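Local atomic coordinates of probable tRNA pseudouridine synthase D (Methanosarcina mazei, PDB entry 1Z2Z), a protein that probably isomerises uridine 13 of transfer RNA to pseudouridine, as a member of the TruD family of pseudouridine synthases. Residues Q28-F33 with T55-D60; E400-L403 with S408-V411; T346-G351 with V366-F371. All blocks are in the same frame, centred on the assembly; numbering follows the deposited sequence.

Contact 1: Q28-F33 with T55-D60; sequences QEIEDF and TKRDWD
Glu31 and Arg57 form a salt bridge in which the NE-H of Arg57 reaches OE2 of Glu31 at 2.9 Å, with an N-H...O angle of 153°. The carboxylate oxygen lies at the edge of the guanidinium, nearly in its plane, and is met on its syn side; the planes are 33° apart, and OE1 stays 3.7 Å from Arg57 NH1, so one bond carries the bridge. Arg57 stretches out from CG to NE to get there, while Glu31 bends at chi2 (68°) to bring its carboxylate round. NH2 of Arg57 has a long, weak ion pair with Asp112. Over one face of the guanidinium lies Ile30, its CG1 3.2 Å from Arg57 NH1. The other branch, CG2, packs 3.5 Å from CG of Arg57, and CD1 reaches on to CB of Asp58 at 3.7 Å. Ile30 thus fills the angle between the arginine chain and the turn after strand 49-57. The contact joins the lead-in to strand 33-39 with the end of strand 49-57 in the mixed sheet of the pseudouridine synthase fold, where the Asp58 side chain lies about 9 Å from that of Asp86, the predicted nucleophile.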
ATOM      1  N   GLN A  28      18.594   3.250  -8.623  1.00 41.03           N
ATOM      2  CA  GLN A  28      19.987   2.995  -8.953  1.00 41.57           C
ATOM      3  C   GLN A  28      20.810   4.136  -8.369  1.00 41.65           C
ATOM      4  O   GLN A  28      21.944   3.946  -7.929  1.00 41.80           O
ATOM      5  CB  GLN A  28      20.203   2.915 -10.463  1.00 42.39           C
ATOM      6  CG  GLN A  28      21.293   1.902 -10.818  1.00 43.82           C
ATOM      7  CD  GLN A  28      21.897   2.127 -12.182  1.00 43.75           C
ATOM      8  OE1 GLN A  28      21.196   2.143 -13.193  1.00 42.96           O
ATOM      9  NE2 GLN A  28      23.212   2.300 -12.217  1.00 45.11           N
ATOM     10  N   GLU A  29      20.215   5.323  -8.359  1.00 40.95           N
ATOM     11  CA  GLU A  29      20.856   6.508  -7.817  1.00 39.80           C
ATOM     12  C   GLU A  29      19.872   7.289  -6.965  1.00 38.37           C
ATOM     13  O   GLU A  29      18.772   7.591  -7.407  1.00 38.97           O
ATOM     14  CB  GLU A  29      21.390   7.370  -8.955  1.00 40.58           C
ATOM     15  CG  GLU A  29      22.588   6.731  -9.585  1.00 40.88           C
ATOM     16  CD  GLU A  29      23.650   6.476  -8.553  1.00 43.75           C
ATOM     17  OE1 GLU A  29      24.466   5.526  -8.729  1.00 41.82           O
ATOM     18  OE2 GLU A  29      23.664   7.250  -7.555  1.00 45.33           O
ATOM     19  N   ILE A  30      20.277   7.614  -5.742  1.00 37.18           N
ATOM     20  CA  ILE A  30      19.418   8.344  -4.824  1.00 35.85           C
ATOM     21  C   ILE A  30      18.496   9.296  -5.588  1.00 35.75           C
ATOM     22  O   ILE A  30      17.286   9.203  -5.459  1.00 35.73           O
ATOM     23  CB  ILE A  30      20.258   9.126  -3.789  1.00 35.94           C
ATOM     24  CG1 ILE A  30      21.407   8.245  -3.275  1.00 37.99           C
ATOM     25  CG2 ILE A  30      19.395   9.541  -2.620  1.00 35.45           C
ATOM     26  CD1 ILE A  30      20.976   6.988  -2.537  1.00 37.15           C
ATOM     27  N   GLU A  31      19.040  10.180  -6.413  1.00 35.00           N
ATOM     28  CA  GLU A  31      18.171  11.095  -7.142  1.00 36.28           C
ATOM     29  C   GLU A  31      17.199  10.427  -8.141  1.00 35.79           C
ATOM     30  O   GLU A  31      16.397  11.111  -8.771  1.00 34.78           O
ATOM     31  CB  GLU A  31      18.995  12.163  -7.878  1.00 37.76           C
ATOM     32  CG  GLU A  31      19.644  13.226  -6.986  1.00 40.77           C
ATOM     33  CD  GLU A  31      20.755  12.667  -6.103  1.00 44.67           C
ATOM     34  OE1 GLU A  31      21.319  11.599  -6.452  1.00 44.10           O
ATOM     35  OE2 GLU A  31      21.072  13.306  -5.067  1.00 44.58           O
ATOM     36  N   ASP A  32      17.252   9.107  -8.293  1.00 35.03           N
ATOM     37  CA  ASP A  32      16.355   8.437  -9.237  1.00 35.89           C
ATOM     38  C   ASP A  32      14.951   8.237  -8.681  1.00 36.84           C
ATOM     39  O   ASP A  32      14.076   7.657  -9.341  1.00 36.78           O
ATOM     40  CB  ASP A  32      16.921   7.083  -9.670  1.00 36.40           C
ATOM     41  CG  ASP A  32      17.952   7.207 -10.786  1.00 37.83           C
ATOM     42  OD1 ASP A  32      18.488   6.162 -11.208  1.00 35.73           O
ATOM     43  OD2 ASP A  32      18.221   8.346 -11.236  1.00 38.49           O
ATOM     44  N   PHE A  33      14.740   8.719  -7.463  1.00 36.01           N
ATOM     45  CA  PHE A  33      13.441   8.601  -6.819  1.00 34.72           C
ATOM     46  C   PHE A  33      13.164   9.857  -6.016  1.00 32.57           C
ATOM     47  O   PHE A  33      13.449   9.910  -4.824  1.00 32.55           O
ATOM     48  CB  PHE A  33      13.408   7.386  -5.890  1.00 33.90           C
ATOM     49  CG  PHE A  33      12.041   6.787  -5.744  1.00 34.97           C
ATOM     50  CD1 PHE A  33      11.649   5.721  -6.545  1.00 36.27           C
ATOM     51  CD2 PHE A  33      11.128   7.319  -4.848  1.00 36.15           C
ATOM     52  CE1 PHE A  33      10.366   5.196  -6.460  1.00 36.42           C
ATOM     53  CE2 PHE A  33       9.840   6.802  -4.756  1.00 37.72           C
ATOM     54  CZ  PHE A  33       9.460   5.738  -5.564  1.00 38.41           C
ATOM     55  N   THR A  55      14.443  18.165   3.930  1.00 25.39           N
ATOM     56  CA  THR A  55      14.876  17.608   2.654  1.00 24.23           C
ATOM     57  C   THR A  55      15.970  16.659   3.037  1.00 21.75           C
ATOM     58  O   THR A  55      16.956  17.063   3.636  1.00 22.10           O
ATOM     59  CB  THR A  55      15.441  18.676   1.717  1.00 25.76           C
ATOM     60  OG1 THR A  55      14.500  19.756   1.589  1.00 28.82           O
ATOM     61  CG2 THR A  55      15.699  18.071   0.341  1.00 23.86           C
ATOM     62  N   LYS A  56      15.788  15.391   2.708  1.00 21.17           N
ATOM     63  CA  LYS A  56      16.769  14.402   3.081  1.00 20.04           C
ATOM     64  C   LYS A  56      17.202  13.528   1.914  1.00 22.24           C
ATOM     65  O   LYS A  56      16.437  13.270   0.987  1.00 22.59           O
ATOM     66  CB  LYS A  56      16.230  13.555   4.238  1.00 19.95           C
ATOM     67  CG  LYS A  56      15.040  12.663   3.909  1.00 18.17           C
ATOM     68  CD  LYS A  56      14.487  12.029   5.175  1.00 17.68           C
ATOM     69  CE  LYS A  56      13.941  10.650   4.888  1.00 18.19           C
ATOM     70  NZ  LYS A  56      13.161  10.654   3.633  1.00 19.49           N
ATOM     71  N   ARG A  57      18.447  13.082   1.964  1.00 23.83           N
ATOM     72  CA  ARG A  57      18.986  12.266   0.907  1.00 25.76           C
ATOM     73  C   ARG A  57      19.474  10.961   1.481  1.00 26.83           C
ATOM     74  O   ARG A  57      20.408  10.926   2.287  1.00 28.47           O
ATOM     75  CB  ARG A  57      20.132  13.006   0.225  1.00 27.55           C
ATOM     76  CG  ARG A  57      20.798  12.221  -0.875  1.00 31.82           C
ATOM     77  CD  ARG A  57      21.839  13.047  -1.634  1.00 35.41           C
ATOM     78  NE  ARG A  57      22.408  12.284  -2.760  1.00 38.60           N
ATOM     79  CZ  ARG A  57      23.143  11.175  -2.636  1.00 37.78           C
ATOM     80  NH1 ARG A  57      23.597  10.563  -3.721  1.00 36.24           N
ATOM     81  NH2 ARG A  57      23.440  10.683  -1.432  1.00 33.52           N
ATOM     82  N   ASP A  58      18.826   9.878   1.078  1.00 27.40           N
ATOM     83  CA  ASP A  58      19.211   8.557   1.548  1.00 28.08           C
ATOM     84  C   ASP A  58      19.232   8.436   3.081  1.00 29.34           C
ATOM     85  O   ASP A  58      20.103   7.776   3.654  1.00 29.44           O
ATOM     86  CB  ASP A  58      20.575   8.197   0.983  1.00 26.85           C
ATOM     87  CG  ASP A  58      20.915   6.758   1.201  1.00 28.90           C
ATOM     88  OD1 ASP A  58      22.110   6.394   1.092  1.00 32.01           O
ATOM     89  OD2 ASP A  58      19.976   5.985   1.484  1.00 28.48           O
ATOM     90  N   TRP A  59      18.266   9.078   3.736  1.00 29.84           N
ATOM     91  CA  TRP A  59      18.149   9.033   5.191  1.00 30.31           C
ATOM     92  C   TRP A  59      16.871   8.316   5.607  1.00 29.89           C
ATOM     93  O   TRP A  59      15.861   8.363   4.909  1.00 30.18           O
ATOM     94  CB  TRP A  59      18.076  10.437   5.786  1.00 30.44           C
ATOM     95  CG  TRP A  59      19.371  11.091   6.122  1.00 29.51           C
ATOM     96  CD1 TRP A  59      20.169  11.806   5.280  1.00 30.02           C
ATOM     97  CD2 TRP A  59      19.944  11.222   7.428  1.00 27.88           C
ATOM     98  NE1 TRP A  59      21.194  12.391   5.981  1.00 29.24           N
ATOM     99  CE2 TRP A  59      21.085  12.049   7.295  1.00 27.42           C
ATOM    100  CE3 TRP A  59      19.607  10.727   8.690  1.00 27.35           C
ATOM    101  CZ2 TRP A  59      21.880  12.398   8.392  1.00 25.74           C
ATOM    102  CZ3 TRP A  59      20.393  11.069   9.775  1.00 25.44           C
ATOM    103  CH2 TRP A  59      21.526  11.899   9.618  1.00 26.20           C
ATOM    104  N   ASP A  60      16.929   7.679   6.769  1.00 29.38           N
ATOM    105  CA  ASP A  60      15.799   6.976   7.345  1.00 28.28           C
ATOM    106  C   ASP A  60      15.196   7.925   8.372  1.00 29.17           C
ATOM    107  O   ASP A  60      15.882   8.335   9.317  1.00 32.16           O
ATOM    108  CB  ASP A  60      16.274   5.723   8.059  1.00 28.41           C
ATOM    109  CG  ASP A  60      15.150   4.995   8.747  1.00 31.73           C
ATOM    110  OD1 ASP A  60      15.322   4.611   9.919  1.00 30.98           O
ATOM    111  OD2 ASP A  60      14.092   4.794   8.107  1.00 33.20           O
TER

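Contact 2: E400-L403 with S408-V411; sequences EDEL and SKAV
Lys409 runs along 400-403: its first three side-chain carbons follow Asp401, CE reaches the carbonyl O of Glu400 and NZ the carboxylate of Glu402. Its CB packs against CB of Asp401 at 3.4 Å. CG, placed between the backbone N and the carbonyl carbon (chi1 64°), is 3.7 Å from the same Asp401 CB, and CD keeps beside it, near CA as well. From CG onward the chain is fully extended, which carries CE past the backbone to 3.6 Å from the carbonyl O of Glu400. At the tip, NZ makes a salt bridge with OE2 of Glu402 through a weak hydrogen bond of 3.3 Å. Glu402 starts out pointing away from strand 408-411, but a bend at chi2 (69°) folds its carboxylate back to the lysine; its OE1 has a further long, weak ion pair with Arg140.

The Asp401 carboxylate takes another course: OD2 accepts a hydrogen bond from Asn404 ND2. OD1 merely packs near the start of strand 408-411. Behind this, Glu400 and Ser408 form an antiparallel non-hydrogen-bonded pair with CA atoms 4.4 Å apart and side chains that diverge. Ser408 OG is hydrogen-bonded to the carbonyl O of Asn144. The pair closes the beta hairpin of strands 398-400 and 408-417, with 398-400 at an edge of the mixed sheet.

With an alanine in place of Lys409, Glu402 would probably lose its cationic partner on the strand, and the backbone around Glu400 and Asp401 would lose the methylene chain lying along it. The contact therefore combines close aliphatic packing near the lysine backbone with a weak salt bridge at its tip, to the exposed Glu402, where Lys409 and Arg140 probably share in offsetting the glutamate charge.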
ATOM      1  N   GLU A 400      18.323   8.327 -23.172  1.00 57.14           N
ATOM      2  CA  GLU A 400      19.474   7.468 -22.953  1.00 57.97           C
ATOM      3  C   GLU A 400      20.017   7.705 -21.552  1.00 56.54           C
ATOM      4  O   GLU A 400      20.156   8.850 -21.117  1.00 55.90           O
ATOM      5  CB  GLU A 400      20.560   7.781 -23.994  1.00 60.65           C
ATOM      6  CG  GLU A 400      21.860   6.985 -23.823  1.00 65.01           C
ATOM      7  CD  GLU A 400      22.947   7.388 -24.813  1.00 67.72           C
ATOM      8  OE1 GLU A 400      23.362   8.572 -24.804  1.00 68.59           O
ATOM      9  OE2 GLU A 400      23.391   6.518 -25.598  1.00 69.26           O
ATOM     10  N   ASP A 401      20.323   6.622 -20.843  1.00 55.25           N
ATOM     11  CA  ASP A 401      20.856   6.761 -19.500  1.00 54.23           C
ATOM     12  C   ASP A 401      22.355   6.538 -19.447  1.00 52.83           C
ATOM     13  O   ASP A 401      22.878   5.473 -19.792  1.00 50.30           O
ATOM     14  CB  ASP A 401      20.148   5.813 -18.522  1.00 56.19           C
ATOM     15  CG  ASP A 401      20.584   4.373 -18.675  1.00 57.50           C
ATOM     16  OD1 ASP A 401      20.785   3.943 -19.834  1.00 60.61           O
ATOM     17  OD2 ASP A 401      20.706   3.673 -17.641  1.00 55.32           O
ATOM     18  N   GLU A 402      23.031   7.586 -19.008  1.00 52.69           N
ATOM     19  CA  GLU A 402      24.469   7.596 -18.857  1.00 52.85           C
ATOM     20  C   GLU A 402      24.946   6.396 -18.032  1.00 52.50           C
ATOM     21  O   GLU A 402      25.781   5.620 -18.488  1.00 54.77           O
ATOM     22  CB  GLU A 402      24.897   8.889 -18.165  1.00 53.35           C
ATOM     23  CG  GLU A 402      24.080  10.136 -18.547  1.00 53.61           C
ATOM     24  CD  GLU A 402      22.630  10.114 -18.039  1.00 53.24           C
ATOM     25  OE1 GLU A 402      22.397   9.891 -16.820  1.00 50.39           O
ATOM     26  OE2 GLU A 402      21.720  10.336 -18.873  1.00 53.65           O
ATOM     27  N   LEU A 403      24.422   6.238 -16.820  1.00 50.56           N
ATOM     28  CA  LEU A 403      24.848   5.132 -15.969  1.00 48.04           C
ATOM     29  C   LEU A 403      24.852   3.766 -16.634  1.00 47.96           C
ATOM     30  O   LEU A 403      25.585   2.880 -16.209  1.00 47.35           O
ATOM     31  CB  LEU A 403      23.986   5.048 -14.719  1.00 46.87           C
ATOM     32  CG  LEU A 403      24.255   6.005 -13.563  1.00 45.46           C
ATOM     33  CD1 LEU A 403      23.699   7.390 -13.849  1.00 43.87           C
ATOM     34  CD2 LEU A 403      23.601   5.404 -12.330  1.00 45.16           C
ATOM     35  N   SER A 408      18.285   2.430 -22.160  1.00 36.18           N
ATOM     36  CA  SER A 408      17.529   3.667 -22.043  1.00 35.11           C
ATOM     37  C   SER A 408      17.007   3.863 -20.609  1.00 32.79           C
ATOM     38  O   SER A 408      17.150   2.983 -19.763  1.00 31.79           O
ATOM     39  CB  SER A 408      16.372   3.646 -23.042  1.00 35.41           C
ATOM     40  OG  SER A 408      16.849   3.352 -24.344  1.00 38.39           O
ATOM     41  N   LYS A 409      16.418   5.022 -20.340  1.00 30.96           N
ATOM     42  CA  LYS A 409      15.873   5.313 -19.019  1.00 30.07           C
ATOM     43  C   LYS A 409      14.520   5.992 -19.189  1.00 30.55           C
ATOM     44  O   LYS A 409      14.239   6.565 -20.239  1.00 30.33           O
ATOM     45  CB  LYS A 409      16.811   6.242 -18.248  1.00 27.18           C
ATOM     46  CG  LYS A 409      16.953   7.603 -18.908  1.00 24.84           C
ATOM     47  CD  LYS A 409      17.715   8.571 -18.047  1.00 23.16           C
ATOM     48  CE  LYS A 409      17.706   9.922 -18.702  1.00 24.82           C
ATOM     49  NZ  LYS A 409      18.562  10.897 -17.989  1.00 27.94           N
ATOM     50  N   ALA A 410      13.688   5.941 -18.157  1.00 32.69           N
ATOM     51  CA  ALA A 410      12.366   6.564 -18.226  1.00 34.18           C
ATOM     52  C   ALA A 410      12.132   7.422 -16.989  1.00 34.96           C
ATOM     53  O   ALA A 410      12.385   6.982 -15.875  1.00 37.50           O
ATOM     54  CB  ALA A 410      11.298   5.488 -18.330  1.00 33.58           C
ATOM     55  N   VAL A 411      11.654   8.645 -17.186  1.00 34.96           N
ATOM     56  CA  VAL A 411      11.398   9.543 -16.067  1.00 36.38           C
ATOM     57  C   VAL A 411       9.899   9.710 -15.820  1.00 37.53           C
ATOM     58  O   VAL A 411       9.278  10.607 -16.383  1.00 38.50           O
ATOM     59  CB  VAL A 411      11.991  10.951 -16.320  1.00 36.09           C
ATOM     60  CG1 VAL A 411      11.730  11.851 -15.127  1.00 36.22           C
ATOM     61  CG2 VAL A 411      13.478  10.850 -16.582  1.00 36.88           C
TER

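Contact 3: T346-G351 with V366-F371; sequences TEFASG and VSLEGF
Phe348 and Leu368 approach from opposite directions, the aromatic ring meeting the branched end of the leucine with its far edge. CZ is the atom that does most of the touching: it stands 3.3 Å from CD2 of Leu368, a methyl that lies near the ring plane. The second methyl, CD1, comes within 3.6 Å of CE1 of Phe348, and the leucine end sits against the CZ corner of the ring, CD2 in the plane and CD1 displaced to one side of it, toward CE1. The phenylalanine points its CG away from its own carbonyl carbon (chi1 -51°), which sends the ring out from the backbone toward 366-371. Thr346 crosses Leu368 at about a right angle, with CD1 of the leucine 4.0 Å from its OG1. That hydroxyl has its polar partner in the backbone N of Gly343 and offers Leu368 van der Waals contact alone.

The two loops flank helix 352-363, and Phe348 also rests on Asn358 and Leu361 of that helix. Between 346-351 and 366-371 the contact is van der Waals in kind, mostly apolar and small in area, with no hydrogen bond to fix its direction.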
ATOM      1  N   THR A 346     -21.936  -7.366   3.040  1.00 59.69           N
ATOM      2  CA  THR A 346     -21.595  -7.008   1.665  1.00 57.78           C
ATOM      3  C   THR A 346     -22.814  -7.041   0.770  1.00 55.68           C
ATOM      4  O   THR A 346     -23.679  -7.902   0.916  1.00 54.17           O
ATOM      5  CB  THR A 346     -20.560  -7.976   1.055  1.00 58.78           C
ATOM      6  OG1 THR A 346     -19.472  -8.168   1.972  1.00 59.10           O
ATOM      7  CG2 THR A 346     -20.027  -7.411  -0.265  1.00 57.46           C
ATOM      8  N   GLU A 347     -22.853  -6.102  -0.167  1.00 53.78           N
ATOM      9  CA  GLU A 347     -23.946  -5.992  -1.116  1.00 51.93           C
ATOM     10  C   GLU A 347     -23.404  -6.220  -2.519  1.00 51.11           C
ATOM     11  O   GLU A 347     -22.923  -5.284  -3.158  1.00 51.62           O
ATOM     12  CB  GLU A 347     -24.567  -4.599  -1.036  1.00 51.90           C
ATOM     13  CG  GLU A 347     -25.731  -4.364  -1.977  1.00 51.17           C
ATOM     14  CD  GLU A 347     -26.008  -2.883  -2.180  1.00 52.86           C
ATOM     15  OE1 GLU A 347     -26.026  -2.140  -1.176  1.00 53.36           O
ATOM     16  OE2 GLU A 347     -26.215  -2.455  -3.340  1.00 53.13           O
ATOM     17  N   PHE A 348     -23.471  -7.459  -2.996  1.00 49.86           N
ATOM     18  CA  PHE A 348     -22.990  -7.769  -4.337  1.00 48.52           C
ATOM     19  C   PHE A 348     -23.685  -6.852  -5.337  1.00 46.61           C
ATOM     20  O   PHE A 348     -24.800  -6.412  -5.101  1.00 46.60           O
ATOM     21  CB  PHE A 348     -23.283  -9.232  -4.688  1.00 49.79           C
ATOM     22  CG  PHE A 348     -22.819 -10.211  -3.648  1.00 52.71           C
ATOM     23  CD1 PHE A 348     -21.743  -9.906  -2.813  1.00 54.05           C
ATOM     24  CD2 PHE A 348     -23.452 -11.446  -3.507  1.00 53.90           C
ATOM     25  CE1 PHE A 348     -21.303 -10.822  -1.846  1.00 55.19           C
ATOM     26  CE2 PHE A 348     -23.023 -12.371  -2.547  1.00 54.43           C
ATOM     27  CZ  PHE A 348     -21.948 -12.057  -1.714  1.00 55.15           C
ATOM     28  N   ALA A 349     -23.017  -6.553  -6.445  1.00 46.00           N
ATOM     29  CA  ALA A 349     -23.598  -5.695  -7.469  1.00 45.20           C
ATOM     30  C   ALA A 349     -24.550  -6.517  -8.355  1.00 45.17           C
ATOM     31  O   ALA A 349     -24.678  -7.728  -8.181  1.00 41.98           O
ATOM     32  CB  ALA A 349     -22.489  -5.075  -8.309  1.00 44.10           C
ATOM     33  N   SER A 350     -25.223  -5.860  -9.294  1.00 46.55           N
ATOM     34  CA  SER A 350     -26.143  -6.566 -10.183  1.00 49.19           C
ATOM     35  C   SER A 350     -25.732  -6.406 -11.632  1.00 50.69           C
ATOM     36  O   SER A 350     -25.002  -5.478 -11.978  1.00 50.67           O
ATOM     37  CB  SER A 350     -27.576  -6.053 -10.012  1.00 49.46           C
ATOM     38  OG  SER A 350     -28.145  -6.493  -8.789  1.00 50.87           O
ATOM     39  N   GLY A 351     -26.213  -7.311 -12.477  1.00 52.12           N
ATOM     40  CA  GLY A 351     -25.887  -7.254 -13.892  1.00 53.31           C
ATOM     41  C   GLY A 351     -24.588  -7.984 -14.179  1.00 53.81           C
ATOM     42  O   GLY A 351     -24.240  -8.937 -13.477  1.00 53.27           O
ATOM     43  N   VAL A 366     -15.674 -19.000  -1.182  1.00 70.29           N
ATOM     44  CA  VAL A 366     -15.850 -18.041  -0.098  1.00 71.92           C
ATOM     45  C   VAL A 366     -17.291 -18.038   0.379  1.00 73.99           C
ATOM     46  O   VAL A 366     -18.214 -18.212  -0.419  1.00 74.58           O
ATOM     47  CB  VAL A 366     -15.521 -16.614  -0.550  1.00 70.89           C
ATOM     48  CG1 VAL A 366     -15.594 -15.665   0.638  1.00 70.35           C
ATOM     49  CG2 VAL A 366     -14.156 -16.584  -1.192  1.00 70.91           C
ATOM     50  N   SER A 367     -17.473 -17.818   1.682  1.00 75.88           N
ATOM     51  CA  SER A 367     -18.796 -17.778   2.306  1.00 77.11           C
ATOM     52  C   SER A 367     -18.981 -16.515   3.152  1.00 77.81           C
ATOM     53  O   SER A 367     -18.261 -16.308   4.128  1.00 78.77           O
ATOM     54  CB  SER A 367     -18.989 -19.013   3.192  1.00 77.01           C
ATOM     55  OG  SER A 367     -17.966 -19.101   4.172  1.00 76.88           O
ATOM     56  N   LEU A 368     -19.946 -15.676   2.781  1.00 78.31           N
ATOM     57  CA  LEU A 368     -20.221 -14.442   3.521  1.00 78.99           C
ATOM     58  C   LEU A 368     -20.494 -14.720   5.004  1.00 79.37           C
ATOM     59  O   LEU A 368     -20.120 -13.934   5.878  1.00 79.49           O
ATOM     60  CB  LEU A 368     -21.428 -13.712   2.910  1.00 79.20           C
ATOM     61  CG  LEU A 368     -21.350 -13.173   1.471  1.00 79.20           C
ATOM     62  CD1 LEU A 368     -20.308 -12.069   1.387  1.00 78.83           C
ATOM     63  CD2 LEU A 368     -21.022 -14.307   0.505  1.00 78.89           C
ATOM     64  N   GLU A 369     -21.147 -15.848   5.274  1.00 79.92           N
ATOM     65  CA  GLU A 369     -21.493 -16.272   6.630  1.00 79.89           C
ATOM     66  C   GLU A 369     -20.230 -16.705   7.360  1.00 79.76           C
ATOM     67  O   GLU A 369     -20.251 -16.984   8.560  1.00 80.08           O
ATOM     68  CB  GLU A 369     -22.470 -17.448   6.558  1.00 80.26           C
ATOM     69  CG  GLU A 369     -23.599 -17.225   5.561  1.00 81.16           C
ATOM     70  CD  GLU A 369     -24.182 -18.521   5.023  1.00 82.02           C
ATOM     71  OE1 GLU A 369     -23.404 -19.356   4.500  1.00 81.51           O
ATOM     72  OE2 GLU A 369     -25.421 -18.696   5.106  1.00 81.80           O
ATOM     73  N   GLY A 370     -19.130 -16.761   6.617  1.00 79.62           N
ATOM     74  CA  GLY A 370     -17.861 -17.166   7.187  1.00 79.28           C
ATOM     75  C   GLY A 370     -17.057 -16.020   7.771  1.00 79.06           C
ATOM     76  O   GLY A 370     -16.169 -16.253   8.594  1.00 78.58           O
ATOM     77  N   PHE A 371     -17.359 -14.791   7.350  1.00 78.62           N
ATOM     78  CA  PHE A 371     -16.650 -13.612   7.846  1.00 78.14           C
ATOM     79  C   PHE A 371     -17.087 -13.206   9.243  1.00 77.89           C
ATOM     80  O   PHE A 371     -16.999 -12.036   9.619  1.00 77.37           O
ATOM     81  CB  PHE A 371     -16.822 -12.414   6.906  1.00 78.21           C
ATOM     82  CG  PHE A 371     -15.787 -12.345   5.820  1.00 78.43           C
ATOM     83  CD1 PHE A 371     -16.020 -12.919   4.572  1.00 78.96           C
ATOM     84  CD2 PHE A 371     -14.572 -11.705   6.045  1.00 78.36           C
ATOM     85  CE1 PHE A 371     -15.057 -12.864   3.563  1.00 78.69           C
ATOM     86  CE2 PHE A 371     -13.603 -11.645   5.048  1.00 79.04           C
ATOM     87  CZ  PHE A 371     -13.849 -12.222   3.800  1.00 79.13           C
TER

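Contacts 1 and 2 are neighbours, their centres about 17 Å apart, and both reach the same mixed sheet: contact 1 through strands 33-39 and 49-57, contact 2 through strands 398-400 and 408-417. They touch where Leu403 packs on Gln28 and Glu29. Contact 3, around helix 352-363, lies on the opposite side of the chain's centre, with centres about 44 Å from contact 1 and 47 Å from contact 2. Along the sequence the order is 1, 3, 2, so the chain leaves the sheet, builds the distant region and returns to it. The sheet near the predicted nucleophile is thus assembled from early and late parts of the chain.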